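Local coordinates for protein heat-inducible transcription repressor HrcA (Thermotoga maritima, PDB 1STZ) that probably represses class I heat shock genes, the grpE-dnaK-dnaJ and groELS operons, as a DNA-binding transcription regulator, at residues R251-E256 and K282-F287; D158-S163 and T174-Q179. All coordinates share one frame; numbering follows the deposited sequence.

Contact 1 of 2, residues R251-E256 and K282-F287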
ATOM      1  N   ARG A 251      27.789  -1.536  14.668  1.00 15.64           N
ATOM      2  CA  ARG A 251      29.091  -1.473  14.006  1.00 16.07           C
ATOM      3  C   ARG A 251      29.570  -2.888  13.677  1.00 16.08           C
ATOM      4  O   ARG A 251      30.047  -3.135  12.586  1.00 16.03           O
ATOM      5  CB  ARG A 251      30.128  -0.798  14.880  1.00 15.60           C
ATOM      6  CG  ARG A 251      29.958   0.684  15.040  1.00 16.54           C
ATOM      7  CD  ARG A 251      30.853   1.261  16.108  1.00 14.81           C
ATOM      8  NE  ARG A 251      30.864   2.711  16.073  1.00 14.74           N
ATOM      9  CZ  ARG A 251      31.275   3.483  17.069  1.00 15.78           C
ATOM     10  NH1 ARG A 251      31.755   2.968  18.189  1.00 16.38           N
ATOM     11  NH2 ARG A 251      31.243   4.797  16.931  1.00 16.45           N
ATOM     12  N   ASN A 252      29.415  -3.820  14.613  1.00 16.31           N
ATOM     13  CA  ASN A 252      29.853  -5.207  14.376  1.00 16.79           C
ATOM     14  C   ASN A 252      29.126  -5.813  13.193  1.00 16.53           C
ATOM     15  O   ASN A 252      29.726  -6.489  12.385  1.00 16.89           O
ATOM     16  CB  ASN A 252      29.663  -6.096  15.606  1.00 16.24           C
ATOM     17  CG  ASN A 252      30.645  -5.773  16.718  1.00 17.15           C
ATOM     18  OD1 ASN A 252      31.703  -5.210  16.475  1.00 17.77           O
ATOM     19  ND2 ASN A 252      30.289  -6.139  17.951  1.00 16.85           N
ATOM     20  N   LEU A 253      27.836  -5.554  13.081  1.00 16.93           N
ATOM     21  CA  LEU A 253      27.052  -6.110  11.997  1.00 17.95           C
ATOM     22  C   LEU A 253      27.535  -5.558  10.656  1.00 18.34           C
ATOM     23  O   LEU A 253      27.760  -6.319   9.712  1.00 17.85           O
ATOM     24  CB  LEU A 253      25.590  -5.775  12.183  1.00 18.79           C
ATOM     25  CG  LEU A 253      24.469  -6.669  11.640  1.00 21.28           C
ATOM     26  CD1 LEU A 253      23.569  -5.887  10.792  1.00 22.99           C
ATOM     27  CD2 LEU A 253      24.928  -7.925  10.935  1.00 22.78           C
ATOM     28  N   LEU A 254      27.696  -4.237  10.590  1.00 17.95           N
ATOM     29  CA  LEU A 254      28.052  -3.574   9.344  1.00 19.08           C
ATOM     30  C   LEU A 254      29.418  -4.061   8.875  1.00 18.80           C
ATOM     31  O   LEU A 254      29.630  -4.232   7.702  1.00 18.63           O
ATOM     32  CB  LEU A 254      28.060  -2.059   9.515  1.00 19.02           C
ATOM     33  CG  LEU A 254      26.660  -1.487   9.738  1.00 21.51           C
ATOM     34  CD1 LEU A 254      26.727  -0.009  10.160  1.00 22.93           C
ATOM     35  CD2 LEU A 254      25.790  -1.673   8.498  1.00 23.61           C
ATOM     36  N   GLU A 255      30.313  -4.333   9.813  1.00 18.81           N
ATOM     37  CA  GLU A 255      31.589  -4.945   9.487  1.00 19.93           C
ATOM     38  C   GLU A 255      31.483  -6.405   8.967  1.00 19.48           C
ATOM     39  O   GLU A 255      32.081  -6.735   7.953  1.00 18.34           O
ATOM     40  CB  GLU A 255      32.535  -4.848  10.690  1.00 20.66           C
ATOM     41  CG  GLU A 255      33.966  -4.477  10.330  1.00 24.91           C
ATOM     42  CD  GLU A 255      34.241  -2.962  10.301  1.00 30.88           C
ATOM     43  OE1 GLU A 255      34.624  -2.400  11.374  1.00 32.01           O
ATOM     44  OE2 GLU A 255      34.113  -2.334   9.202  1.00 33.17           O
ATOM     45  N   GLU A 256      30.711  -7.260   9.632  1.00 19.75           N
ATOM     46  CA  GLU A 256      30.732  -8.704   9.348  1.00 20.86           C
ATOM     47  C   GLU A 256      29.982  -9.072   8.077  1.00 21.52           C
ATOM     48  O   GLU A 256      30.293 -10.037   7.399  1.00 21.69           O
ATOM     49  CB  GLU A 256      30.150  -9.483  10.520  1.00 20.97           C
ATOM     50  CG  GLU A 256      30.988  -9.374  11.793  1.00 24.16           C
ATOM     51  CD  GLU A 256      32.432  -9.798  11.594  1.00 28.19           C
ATOM     52  OE1 GLU A 256      32.656 -10.922  11.114  1.00 31.53           O
ATOM     53  OE2 GLU A 256      33.350  -9.008  11.911  1.00 33.21           O
ATOM     54  N   LYS A 282      30.674 -14.336  17.868  1.00 19.67           N
ATOM     55  CA  LYS A 282      30.272 -13.730  19.143  1.00 20.99           C
ATOM     56  C   LYS A 282      29.853 -12.252  19.000  1.00 20.46           C
ATOM     57  O   LYS A 282      28.966 -11.797  19.684  1.00 20.99           O
ATOM     58  CB  LYS A 282      31.400 -13.825  20.185  1.00 21.51           C
ATOM     59  CG  LYS A 282      31.521 -15.180  20.845  1.00 26.14           C
ATOM     60  CD  LYS A 282      30.286 -15.530  21.678  1.00 31.23           C
ATOM     61  CE  LYS A 282      30.566 -16.572  22.762  1.00 33.67           C
ATOM     62  NZ  LYS A 282      30.522 -17.977  22.248  1.00 36.84           N
ATOM     63  N   LYS A 283      30.494 -11.519  18.109  1.00 20.32           N
ATOM     64  CA  LYS A 283      30.187 -10.102  17.912  1.00 20.75           C
ATOM     65  C   LYS A 283      28.748  -9.856  17.448  1.00 19.82           C
ATOM     66  O   LYS A 283      28.220  -8.762  17.614  1.00 18.75           O
ATOM     67  CB  LYS A 283      31.172  -9.491  16.906  1.00 21.19           C
ATOM     68  CG  LYS A 283      32.538  -9.259  17.504  1.00 23.29           C
ATOM     69  CD  LYS A 283      33.459  -8.513  16.521  1.00 26.40           C
ATOM     70  CE  LYS A 283      34.739  -8.003  17.187  1.00 27.03           C
ATOM     71  NZ  LYS A 283      34.803  -8.290  18.651  1.00 27.67           N
ATOM     72  N   LEU A 284      28.126 -10.888  16.884  1.00 19.10           N
ATOM     73  CA  LEU A 284      26.767 -10.819  16.390  1.00 18.79           C
ATOM     74  C   LEU A 284      25.746 -11.580  17.264  1.00 18.97           C
ATOM     75  O   LEU A 284      24.615 -11.807  16.842  1.00 18.02           O
ATOM     76  CB  LEU A 284      26.741 -11.323  14.945  1.00 18.76           C
ATOM     77  CG  LEU A 284      27.730 -10.648  13.967  1.00 19.67           C
ATOM     78  CD1 LEU A 284      27.782 -11.368  12.653  1.00 20.49           C
ATOM     79  CD2 LEU A 284      27.338  -9.189  13.739  1.00 20.78           C
ATOM     80  N   GLU A 285      26.116 -11.876  18.505  1.00 19.71           N
ATOM     81  CA  GLU A 285      25.285 -12.675  19.432  1.00 21.00           C
ATOM     82  C   GLU A 285      23.936 -12.068  19.769  1.00 19.57           C
ATOM     83  O   GLU A 285      23.040 -12.794  20.184  1.00 18.72           O
ATOM     84  CB  GLU A 285      26.008 -12.911  20.770  1.00 22.32           C
ATOM     85  CG  GLU A 285      26.803 -14.188  20.860  1.00 28.32           C
ATOM     86  CD  GLU A 285      27.175 -14.555  22.306  1.00 33.85           C
ATOM     87  OE1 GLU A 285      27.734 -13.687  23.032  1.00 38.06           O
ATOM     88  OE2 GLU A 285      26.905 -15.713  22.716  1.00 36.25           O
ATOM     89  N   LYS A 286      23.806 -10.752  19.626  1.00 19.07           N
ATOM     90  CA  LYS A 286      22.547 -10.032  19.905  1.00 19.59           C
ATOM     91  C   LYS A 286      21.491 -10.128  18.822  1.00 18.85           C
ATOM     92  O   LYS A 286      20.360  -9.690  19.039  1.00 18.84           O
ATOM     93  CB  LYS A 286      22.813  -8.550  20.141  1.00 19.40           C
ATOM     94  CG  LYS A 286      23.785  -8.299  21.267  1.00 22.43           C
ATOM     95  CD  LYS A 286      23.136  -8.406  22.612  1.00 25.03           C
ATOM     96  CE  LYS A 286      23.232  -7.059  23.325  1.00 28.75           C
ATOM     97  NZ  LYS A 286      22.431  -6.017  22.656  1.00 29.04           N
ATOM     98  N   PHE A 287      21.856 -10.690  17.666  1.00 18.80           N
ATOM     99  CA  PHE A 287      20.999 -10.725  16.464  1.00 17.68           C
ATOM    100  C   PHE A 287      20.371 -12.088  16.214  1.00 18.35           C
ATOM    101  O   PHE A 287      20.818 -13.098  16.758  1.00 18.10           O
ATOM    102  CB  PHE A 287      21.849 -10.378  15.237  1.00 17.34           C
ATOM    103  CG  PHE A 287      22.361  -8.968  15.240  1.00 16.53           C
ATOM    104  CD1 PHE A 287      23.631  -8.667  15.734  1.00 16.24           C
ATOM    105  CD2 PHE A 287      21.582  -7.943  14.757  1.00 13.83           C
ATOM    106  CE1 PHE A 287      24.105  -7.370  15.743  1.00 15.87           C
ATOM    107  CE2 PHE A 287      22.059  -6.614  14.774  1.00 14.05           C
ATOM    108  CZ  PHE A 287      23.309  -6.340  15.245  1.00 16.79           C
TER
HETATM  109  O   HOH W   1      28.551  -6.373  19.970  1.00 35.61           O
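Leu253 lays its CG over one face of the Phe287 ring, toward the rim. CG stands 4.1 Å from the centroid of the Phe287 ring, 22° off the normal, which makes a CH-pi contact. The nearest ring atom is CZ of Phe287, 3.8 Å from CG of Leu253. In Leu253 the CG lies anti to the backbone N (chi1 -152°), and this swings the branch onto the ring.

Leu284 wedges its two methyls against the helix. Its CD2 comes within 3.5 Å of CA of Leu253 and also meets the CD2 methyl of that residue. The two leucine side chains cross at about a right angle. CD1 of Leu284 rests 3.7 Å from CB of Glu256. The carboxylate of Glu256 is engaged elsewhere, in a salt bridge with Arg281.

The polar part lies at Asn252, whose amide crosses the aliphatic chain of Lys283 at about a right angle. ND2 of Asn252 gives a weak hydrogen bond to the backbone O of Lys283 (3.4 Å, 141°). A water is weakly bound to both atoms. OD1 of Asn252 lies 3.7 Å from CD of Lys283. With an alanine in place of Asn252, the Lys283 carbonyl would probably lose its amide donor, and the lysine methylenes the group they cross.

The contact sets helix 247-256 against the loop that leads into strand 287-296. Leu284 and Phe287 also touch Ile279, and Leu253 reaches Tyr134 on strand 134-138. On the same helix as Leu253, Arg251 NE hydrogen-bonds to O of Leu240 of the second subunit.

Contact 2 of 2, residues D158-S163 and T174-Q179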
ATOM      1  N   ASP A 158      16.774  16.870 -27.699  1.00 22.62           N
ATOM      2  CA  ASP A 158      17.569  17.084 -26.489  1.00 21.88           C
ATOM      3  C   ASP A 158      17.867  15.840 -25.664  1.00 20.80           C
ATOM      4  O   ASP A 158      18.813  15.843 -24.888  1.00 20.56           O
ATOM      5  CB  ASP A 158      16.871  18.101 -25.583  1.00 22.13           C
ATOM      6  CG  ASP A 158      16.622  19.419 -26.275  1.00 22.91           C
ATOM      7  OD1 ASP A 158      17.469  19.833 -27.096  1.00 24.07           O
ATOM      8  OD2 ASP A 158      15.600  20.104 -26.069  1.00 25.26           O
ATOM      9  N   TYR A 159      17.073  14.783 -25.820  1.00 19.67           N
ATOM     10  CA  TYR A 159      17.154  13.643 -24.913  1.00 18.41           C
ATOM     11  C   TYR A 159      17.206  12.279 -25.598  1.00 17.74           C
ATOM     12  O   TYR A 159      16.582  12.048 -26.619  1.00 16.88           O
ATOM     13  CB  TYR A 159      15.976  13.687 -23.932  1.00 18.48           C
ATOM     14  CG  TYR A 159      15.905  14.959 -23.112  1.00 17.49           C
ATOM     15  CD1 TYR A 159      14.892  15.893 -23.318  1.00 17.79           C
ATOM     16  CD2 TYR A 159      16.855  15.232 -22.136  1.00 16.66           C
ATOM     17  CE1 TYR A 159      14.829  17.062 -22.568  1.00 17.24           C
ATOM     18  CE2 TYR A 159      16.799  16.398 -21.386  1.00 17.00           C
ATOM     19  CZ  TYR A 159      15.786  17.302 -21.602  1.00 17.16           C
ATOM     20  OH  TYR A 159      15.736  18.451 -20.855  1.00 19.65           O
ATOM     21  N   LEU A 160      17.944  11.375 -24.977  1.00 17.55           N
ATOM     22  CA  LEU A 160      18.125  10.007 -25.437  1.00 17.84           C
ATOM     23  C   LEU A 160      17.897   9.077 -24.260  1.00 17.37           C
ATOM     24  O   LEU A 160      18.323   9.390 -23.160  1.00 17.00           O
ATOM     25  CB  LEU A 160      19.568   9.840 -25.920  1.00 18.32           C
ATOM     26  CG  LEU A 160      19.943   8.673 -26.829  1.00 19.59           C
ATOM     27  CD1 LEU A 160      21.120   9.059 -27.732  1.00 19.98           C
ATOM     28  CD2 LEU A 160      20.289   7.443 -26.030  1.00 20.94           C
ATOM     29  N   ILE A 161      17.251   7.935 -24.468  1.00 16.88           N
ATOM     30  CA  ILE A 161      17.173   6.939 -23.413  1.00 16.94           C
ATOM     31  C   ILE A 161      17.967   5.688 -23.762  1.00 16.70           C
ATOM     32  O   ILE A 161      17.724   5.037 -24.771  1.00 16.97           O
ATOM     33  CB  ILE A 161      15.700   6.596 -23.048  1.00 17.31           C
ATOM     34  CG1 ILE A 161      15.030   7.814 -22.405  1.00 18.23           C
ATOM     35  CG2 ILE A 161      15.667   5.435 -22.070  1.00 17.15           C
ATOM     36  CD1 ILE A 161      13.533   7.697 -22.252  1.00 20.06           C
ATOM     37  N   PHE A 162      18.944   5.378 -22.915  1.00 16.50           N
ATOM     38  CA  PHE A 162      19.759   4.186 -23.051  1.00 16.06           C
ATOM     39  C   PHE A 162      19.239   3.130 -22.095  1.00 16.29           C
ATOM     40  O   PHE A 162      18.776   3.450 -21.012  1.00 16.37           O
ATOM     41  CB  PHE A 162      21.231   4.507 -22.741  1.00 15.36           C
ATOM     42  CG  PHE A 162      22.083   3.289 -22.478  1.00 15.30           C
ATOM     43  CD1 PHE A 162      22.645   2.572 -23.529  1.00 16.23           C
ATOM     44  CD2 PHE A 162      22.336   2.869 -21.180  1.00 13.89           C
ATOM     45  CE1 PHE A 162      23.439   1.453 -23.282  1.00 15.64           C
ATOM     46  CE2 PHE A 162      23.112   1.762 -20.940  1.00 14.65           C
ATOM     47  CZ  PHE A 162      23.665   1.052 -21.995  1.00 14.50           C
ATOM     48  N   SER A 163      19.349   1.871 -22.491  1.00 16.64           N
ATOM     49  CA  SER A 163      19.109   0.743 -21.600  1.00 17.52           C
ATOM     50  C   SER A 163      19.619  -0.545 -22.221  1.00 17.72           C
ATOM     51  O   SER A 163      19.999  -0.580 -23.382  1.00 17.57           O
ATOM     52  CB  SER A 163      17.623   0.590 -21.261  1.00 17.68           C
ATOM     53  OG  SER A 163      16.836   0.555 -22.436  1.00 19.39           O
ATOM     54  N   THR A 174      18.693   4.916 -18.432  1.00 20.22           N
ATOM     55  CA  THR A 174      19.416   6.156 -18.201  1.00 20.22           C
ATOM     56  C   THR A 174      19.105   7.164 -19.279  1.00 19.54           C
ATOM     57  O   THR A 174      19.537   6.998 -20.404  1.00 19.64           O
ATOM     58  CB  THR A 174      20.929   5.894 -18.209  1.00 20.40           C
ATOM     59  OG1 THR A 174      21.274   4.917 -17.221  1.00 21.38           O
ATOM     60  CG2 THR A 174      21.691   7.155 -17.786  1.00 21.57           C
ATOM     61  N   PRO A 175      18.348   8.204 -18.959  1.00 19.11           N
ATOM     62  CA  PRO A 175      18.159   9.316 -19.888  1.00 18.52           C
ATOM     63  C   PRO A 175      19.459  10.104 -20.024  1.00 18.53           C
ATOM     64  O   PRO A 175      20.164  10.255 -19.044  1.00 18.03           O
ATOM     65  CB  PRO A 175      17.079  10.160 -19.208  1.00 18.50           C
ATOM     66  CG  PRO A 175      16.510   9.307 -18.197  1.00 19.25           C
ATOM     67  CD  PRO A 175      17.593   8.400 -17.714  1.00 18.91           C
ATOM     68  N   ILE A 176      19.752  10.593 -21.219  1.00 19.33           N
ATOM     69  CA  ILE A 176      21.016  11.262 -21.534  1.00 20.26           C
ATOM     70  C   ILE A 176      20.721  12.572 -22.256  1.00 20.86           C
ATOM     71  O   ILE A 176      19.861  12.607 -23.126  1.00 20.59           O
ATOM     72  CB  ILE A 176      21.883  10.355 -22.440  1.00 20.09           C
ATOM     73  CG1 ILE A 176      22.217   9.041 -21.734  1.00 21.06           C
ATOM     74  CG2 ILE A 176      23.170  11.043 -22.828  1.00 20.76           C
ATOM     75  CD1 ILE A 176      22.611   7.945 -22.702  1.00 21.77           C
ATOM     76  N   LYS A 177      21.419  13.646 -21.884  1.00 22.02           N
ATOM     77  CA  LYS A 177      21.410  14.897 -22.654  1.00 22.95           C
ATOM     78  C   LYS A 177      22.192  14.745 -23.947  1.00 23.68           C
ATOM     79  O   LYS A 177      23.273  14.167 -23.970  1.00 23.24           O
ATOM     80  CB  LYS A 177      22.080  16.030 -21.879  1.00 23.24           C
ATOM     81  CG  LYS A 177      21.349  16.514 -20.645  1.00 24.51           C
ATOM     82  CD  LYS A 177      21.807  17.924 -20.279  1.00 25.67           C
ATOM     83  CE  LYS A 177      21.045  18.465 -19.094  1.00 26.42           C
ATOM     84  NZ  LYS A 177      21.686  19.684 -18.539  1.00 27.36           N
ATOM     85  N   THR A 178      21.647  15.295 -25.022  1.00 25.17           N
ATOM     86  CA  THR A 178      22.395  15.471 -26.258  1.00 26.39           C
ATOM     87  C   THR A 178      22.143  16.858 -26.842  1.00 27.16           C
ATOM     88  O   THR A 178      21.050  17.135 -27.337  1.00 27.85           O
ATOM     89  CB  THR A 178      22.016  14.400 -27.285  1.00 26.17           C
ATOM     90  OG1 THR A 178      22.150  13.095 -26.719  1.00 27.26           O
ATOM     91  CG2 THR A 178      22.997  14.405 -28.433  1.00 27.44           C
ATOM     92  N   GLN A 179      23.154  17.723 -26.794  1.00 28.14           N
ATOM     93  CA  GLN A 179      23.072  19.052 -27.427  1.00 28.50           C
ATOM     94  C   GLN A 179      23.478  19.049 -28.905  1.00 28.76           C
ATOM     95  O   GLN A 179      23.258  20.048 -29.608  1.00 28.78           O
ATOM     96  CB  GLN A 179      23.922  20.078 -26.664  1.00 28.70           C
ATOM     97  CG  GLN A 179      23.636  20.164 -25.148  1.00 29.41           C
ATOM     98  CD  GLN A 179      22.242  20.697 -24.810  1.00 29.81           C
ATOM     99  OE1 GLN A 179      21.515  20.082 -24.025  1.00 30.27           O
ATOM    100  NE2 GLN A 179      21.881  21.849 -25.379  1.00 29.50           N
TER
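Leu160 and Ile176 face each other as an antiparallel hydrogen-bonded pair. Leu160 N gives a hydrogen bond of 2.9 Å to Ile176 O. Ile176 N returns a bond of 2.7 Å to Leu160 O. Phe162 and Thr174 form the next such pair, with both bonds 3.0 Å between backbone N and O. Beyond the strand end, Thr178 N bonds to Asp158 O at 2.9 Å.

Weaker CA-H...O contacts fill in between. Tyr159 CA approaches Ile176 O, and Pro175 CA lies 3.3 Å from Leu160 O. Pro175 has no N-H to offer, and it sits in a non-hydrogen-bonded pair with Ile161.

Most of the apolar contacts lie on the face that carries Leu160, Phe162, Thr174 and Ile176. Leu160 and Ile176 lie side by side and point the same way. CD1 of Ile176 touches CB of Phe162 at 3.7 Å and CD2 of Leu160 at 4.1 Å. CG1 of Ile176 is anti to its carbonyl carbon (chi1 -61°), and with chi2 extended (159°) CD1 reaches across to the other strand. Helix 215-224 packs on this face through Leu219, Ile220, Leu223 and Ile224. Trp184, at the start of helix 184-195, touches Leu160 and Thr178.

Tyr159, Ile161, Pro175 and Lys177 take the other face. Here CG1 of Ile161 lies 4.5 Å from CB of Pro175. Tyr159 meets Ala114 of the second subunit, and Lys177 meets Leu113 there. Pro175 and Lys177 also make backbone hydrogen bonds to that subunit.

This is a beta hairpin of strands 159-166 and 169-177. It forms part of a three-stranded antiparallel sheet with helix 215-224 packed on one face, and its outer strand joins the subunit interface.

In the fold
From the N terminus, the chain reaches contact 2 first. There strand 159-166 turns back as strand 169-177, so the contact closes a short hairpin with 10 residues between its segments. The chain then runs through helices 184-195, 200-205 and 215-224, strand 231-234 and helix 236-241 before contact 1 opens. Contact 1 closes a loop of 25 residues that holds helix 260-266 and strand 272-275. The two loops follow in series and neither nest nor cross. The centres of contact 1 and contact 2 are about 43 Å apart. Contact 2 belongs to the three-stranded sheet, while contact 1 ties helix 247-256 to the loop entering strand 287-296 of the five-stranded sheet. Both touch the second subunit.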